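Long-range contact in cell division control protein Cdc48 (Mycobacterium smegmatis, PDB 5E7P), which probably binds and hydrolyses ATP as a Cdc48-family ATPase with two AAA modules: residues A[516-526]-A[618-629]. Residues are numbered along the deposited sequence; the frame is centred on the assembly and turned at random.
Sequences IDPPRGVLLYG and EPLRDVVVLGAT
V522 and L626 make the first bridge between two parallel strands, 521-525 and 623-629, whose N-to-C directions are 19° apart. V522 N donates to V625 O (3.0 Å) and V522 O accepts from G627 N; L524 repeats the pattern with G627 O and T629 N. Ahead of V522 the direct pairing gives way to a water, which donates to P519 O and accepts from V625 N, and the ring carbon P519 CB rests on V624 CG2 (3.5 Å).

The loops ahead of the strands are tied by R621. Its chain runs extended from CG to NE, which carries the guanidinium past the P518 ring, CG of that proline lying over one face. R621 NH2 (2.8 Å) and R621 NH1 (3.0 Å) both reach I516 O in the guanidinium plane. R520 bends at chi2 and chi3, bringing its NH2 to 3.4 Å from E618 OE2; the oxygen is well out of plane, so attraction of charge alone operates here.

On one face of the sheet, L626 lies across V522: its CB and CG pass V522 O, CG also approaches V522 CB, CD1 ends 3.8 Å from V522 CG1, and L626 CD2 turns toward L524 CB (4.3 Å). Helix 491-506 covers this face through L497, which touches L524 and L626. The pair occupies the interior of the five-stranded P-loop NTPase core, strand 521-525 bordering 645-650, and 623-629 bordering 580-585, with A628 beside the ADP-binding K532.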
loop_
_atom_site.group_PDB
_atom_site.type_symbol
_atom_site.label_atom_id
_atom_site.label_comp_id
_atom_site.label_asym_id
_atom_site.label_seq_id
_atom_site.Cartn_x
_atom_site.Cartn_y
_atom_site.Cartn_z
ATOM N N ILE A 516 -29.525 -17.194 -6.255
ATOM C CA ILE A 516 -28.552 -17.441 -5.200
ATOM C C ILE A 516 -28.701 -16.369 -4.131
ATOM O O ILE A 516 -28.902 -15.195 -4.445
ATOM C CB ILE A 516 -27.113 -17.408 -5.741
ATOM C CG1 ILE A 516 -26.977 -18.324 -6.958
ATOM C CG2 ILE A 516 -26.122 -17.806 -4.652
ATOM C CD1 ILE A 516 -27.205 -19.783 -6.648
ATOM N N ASP A 517 -28.623 -16.776 -2.868
ATOM C CA ASP A 517 -28.682 -15.834 -1.759
ATOM C C ASP A 517 -27.559 -14.812 -1.852
ATOM O O ASP A 517 -26.484 -15.113 -2.371
ATOM C CB ASP A 517 -28.593 -16.573 -0.423
ATOM C CG ASP A 517 -29.945 -17.029 0.084
ATOM O OD1 ASP A 517 -30.886 -17.138 -0.731
ATOM O OD2 ASP A 517 -30.067 -17.279 1.302
ATOM N N PRO A 518 -27.812 -13.590 -1.362
ATOM C CA PRO A 518 -26.749 -12.590 -1.218
ATOM C C PRO A 518 -25.616 -13.171 -0.380
ATOM O O PRO A 518 -25.882 -14.026 0.463
ATOM C CB PRO A 518 -27.441 -11.456 -0.461
ATOM C CG PRO A 518 -28.875 -11.577 -0.853
ATOM C CD PRO A 518 -29.131 -13.053 -0.984
ATOM N N PRO A 519 -24.372 -12.728 -0.623
ATOM C CA PRO A 519 -23.190 -13.258 0.071
ATOM C C PRO A 519 -23.377 -13.315 1.583
ATOM O O PRO A 519 -23.739 -12.320 2.207
ATOM C CB PRO A 519 -22.101 -12.249 -0.289
ATOM C CG PRO A 519 -22.515 -11.728 -1.617
ATOM C CD PRO A 519 -24.015 -11.664 -1.579
ATOM N N ARG A 520 -23.158 -14.491 2.156
ATOM C CA ARG A 520 -23.308 -14.679 3.590
ATOM C C ARG A 520 -22.057 -14.214 4.328
ATOM O O ARG A 520 -20.949 -14.270 3.789
ATOM C CB ARG A 520 -23.602 -16.149 3.899
ATOM C CG ARG A 520 -24.946 -16.626 3.366
ATOM C CD ARG A 520 -26.091 -16.050 4.187
ATOM N NE ARG A 520 -27.156 -15.484 3.365
ATOM C CZ ARG A 520 -27.318 -14.183 3.145
ATOM N NH1 ARG A 520 -26.483 -13.306 3.685
ATOM N NH2 ARG A 520 -28.316 -13.755 2.385
ATOM N N GLY A 521 -22.244 -13.740 5.556
ATOM C CA GLY A 521 -21.130 -13.341 6.395
ATOM C C GLY A 521 -20.240 -14.528 6.707
ATOM O O GLY A 521 -20.722 -15.636 6.949
ATOM N N VAL A 522 -18.934 -14.296 6.699
ATOM C CA VAL A 522 -17.969 -15.366 6.897
ATOM C C VAL A 522 -17.172 -15.193 8.187
ATOM O O VAL A 522 -16.621 -14.123 8.448
ATOM C CB VAL A 522 -16.988 -15.442 5.712
ATOM C CG1 VAL A 522 -15.932 -16.511 5.960
ATOM C CG2 VAL A 522 -17.745 -15.712 4.417
ATOM N N LEU A 523 -17.122 -16.250 8.994
ATOM C CA LEU A 523 -16.214 -16.287 10.134
ATOM C C LEU A 523 -15.055 -17.235 9.854
ATOM O O LEU A 523 -15.233 -18.449 9.774
ATOM C CB LEU A 523 -16.929 -16.712 11.415
ATOM C CG LEU A 523 -15.973 -16.807 12.611
ATOM C CD1 LEU A 523 -15.446 -15.433 12.994
ATOM C CD2 LEU A 523 -16.621 -17.492 13.803
ATOM N N LEU A 524 -13.868 -16.663 9.702
ATOM C CA LEU A 524 -12.670 -17.433 9.417
ATOM C C LEU A 524 -11.894 -17.632 10.715
ATOM O O LEU A 524 -11.537 -16.664 11.381
ATOM C CB LEU A 524 -11.818 -16.680 8.400
ATOM C CG LEU A 524 -10.764 -17.455 7.615
ATOM C CD1 LEU A 524 -11.404 -18.565 6.815
ATOM C CD2 LEU A 524 -10.038 -16.509 6.694
ATOM N N TYR A 525 -11.645 -18.882 11.088
ATOM C CA TYR A 525 -10.977 -19.161 12.357
ATOM C C TYR A 525 -10.035 -20.358 12.287
ATOM O O TYR A 525 -10.333 -21.370 11.650
ATOM C CB TYR A 525 -12.003 -19.362 13.478
ATOM C CG TYR A 525 -12.954 -20.513 13.237
ATOM C CD1 TYR A 525 -14.140 -20.324 12.538
ATOM C CD2 TYR A 525 -12.664 -21.787 13.705
ATOM C CE1 TYR A 525 -15.008 -21.371 12.312
ATOM C CE2 TYR A 525 -13.525 -22.838 13.484
ATOM C CZ TYR A 525 -14.697 -22.626 12.787
ATOM O OH TYR A 525 -15.560 -23.673 12.564
ATOM N N GLY A 526 -8.896 -20.232 12.956
ATOM C CA GLY A 526 -7.935 -21.314 13.037
ATOM C C GLY A 526 -6.843 -20.998 14.038
ATOM O O GLY A 526 -6.784 -19.883 14.556
ATOM N N GLU A 618 -26.525 -7.780 5.177
ATOM C CA GLU A 618 -27.131 -9.064 4.811
ATOM C C GLU A 618 -27.834 -9.107 3.445
ATOM O O GLU A 618 -27.581 -10.019 2.666
ATOM C CB GLU A 618 -28.066 -9.559 5.928
ATOM C CG GLU A 618 -28.685 -10.929 5.686
ATOM C CD GLU A 618 -30.010 -10.863 4.942
ATOM O OE1 GLU A 618 -30.671 -9.800 4.990
ATOM O OE2 GLU A 618 -30.387 -11.872 4.303
ATOM N N PRO A 619 -28.707 -8.129 3.138
ATOM C CA PRO A 619 -29.397 -8.249 1.848
ATOM C C PRO A 619 -28.580 -7.772 0.643
ATOM O O PRO A 619 -28.952 -8.067 -0.494
ATOM C CB PRO A 619 -30.623 -7.352 2.033
ATOM C CG PRO A 619 -30.158 -6.302 2.974
ATOM C CD PRO A 619 -29.216 -6.990 3.926
ATOM N N LEU A 620 -27.490 -7.050 0.884
ATOM C CA LEU A 620 -26.687 -6.501 -0.207
ATOM C C LEU A 620 -25.928 -7.589 -0.959
ATOM O O LEU A 620 -25.536 -8.600 -0.375
ATOM C CB LEU A 620 -25.705 -5.451 0.318
ATOM C CG LEU A 620 -26.292 -4.294 1.129
ATOM C CD1 LEU A 620 -25.208 -3.287 1.483
ATOM C CD2 LEU A 620 -27.429 -3.628 0.367
ATOM N N ARG A 621 -25.718 -7.374 -2.255
ATOM C CA ARG A 621 -25.035 -8.351 -3.096
ATOM C C ARG A 621 -23.601 -7.955 -3.423
ATOM O O ARG A 621 -22.785 -8.801 -3.783
ATOM C CB ARG A 621 -25.815 -8.578 -4.392
ATOM C CG ARG A 621 -27.177 -9.208 -4.174
ATOM C CD ARG A 621 -27.738 -9.807 -5.454
ATOM N NE ARG A 621 -28.899 -10.645 -5.177
ATOM C CZ ARG A 621 -28.836 -11.956 -4.980
ATOM N NH1 ARG A 621 -27.667 -12.578 -5.046
ATOM N NH2 ARG A 621 -29.942 -12.642 -4.727
ATOM N N ASP A 622 -23.299 -6.668 -3.299
ATOM C CA ASP A 622 -21.976 -6.161 -3.642
ATOM C C ASP A 622 -21.129 -5.856 -2.407
ATOM O O ASP A 622 -20.103 -5.187 -2.498
ATOM C CB ASP A 622 -22.092 -4.924 -4.537
ATOM C CG ASP A 622 -23.244 -4.015 -4.137
ATOM O OD1 ASP A 622 -23.801 -4.197 -3.034
ATOM O OD2 ASP A 622 -23.589 -3.111 -4.929
ATOM N N VAL A 623 -21.560 -6.348 -1.250
ATOM C CA VAL A 623 -20.782 -6.183 -0.026
ATOM C C VAL A 623 -20.682 -7.495 0.742
ATOM O O VAL A 623 -21.696 -8.105 1.079
ATOM C CB VAL A 623 -21.380 -5.099 0.904
ATOM C CG1 VAL A 623 -20.562 -4.987 2.178
ATOM C CG2 VAL A 623 -21.452 -3.753 0.196
ATOM N N VAL A 624 -19.455 -7.929 1.013
ATOM C CA VAL A 624 -19.226 -9.120 1.825
ATOM C C VAL A 624 -18.499 -8.739 3.108
ATOM O O VAL A 624 -17.576 -7.924 3.089
ATOM C CB VAL A 624 -18.390 -10.174 1.076
ATOM C CG1 VAL A 624 -18.260 -11.439 1.906
ATOM C CG2 VAL A 624 -19.018 -10.493 -0.259
ATOM N N VAL A 625 -18.926 -9.321 4.224
ATOM C CA VAL A 625 -18.261 -9.094 5.499
ATOM C C VAL A 625 -17.600 -10.378 5.994
ATOM O O VAL A 625 -18.218 -11.441 6.014
ATOM C CB VAL A 625 -19.236 -8.540 6.564
ATOM C CG1 VAL A 625 -20.503 -9.395 6.640
ATOM C CG2 VAL A 625 -18.550 -8.437 7.923
ATOM N N LEU A 626 -16.333 -10.274 6.378
ATOM C CA LEU A 626 -15.589 -11.426 6.867
ATOM C C LEU A 626 -14.890 -11.104 8.182
ATOM O O LEU A 626 -14.142 -10.131 8.277
ATOM C CB LEU A 626 -14.568 -11.878 5.820
ATOM C CG LEU A 626 -13.734 -13.130 6.103
ATOM C CD1 LEU A 626 -13.467 -13.884 4.803
ATOM C CD2 LEU A 626 -12.418 -12.783 6.800
ATOM N N GLY A 627 -15.133 -11.933 9.192
ATOM C CA GLY A 627 -14.435 -11.819 10.457
ATOM C C GLY A 627 -13.416 -12.933 10.633
ATOM O O GLY A 627 -13.650 -14.072 10.218
ATOM N N ALA A 628 -12.284 -12.602 11.250
ATOM C CA ALA A 628 -11.236 -13.584 11.517
ATOM C C ALA A 628 -10.851 -13.589 12.990
ATOM O O ALA A 628 -10.830 -12.543 13.638
ATOM C CB ALA A 628 -10.013 -13.321 10.645
ATOM N N THR A 629 -10.547 -14.770 13.516
ATOM C CA THR A 629 -10.160 -14.892 14.917
ATOM C C THR A 629 -9.444 -16.209 15.210
ATOM O O THR A 629 -9.672 -17.212 14.539
ATOM C CB THR A 629 -11.386 -14.785 15.840
ATOM O OG1 THR A 629 -10.969 -14.902 17.207
ATOM C CG2 THR A 629 -12.394 -15.882 15.518
HETATM O O HOH W 1 -21.341 -10.865 3.602
HETATM O O HOH W 2 -23.998 -9.476 2.023
#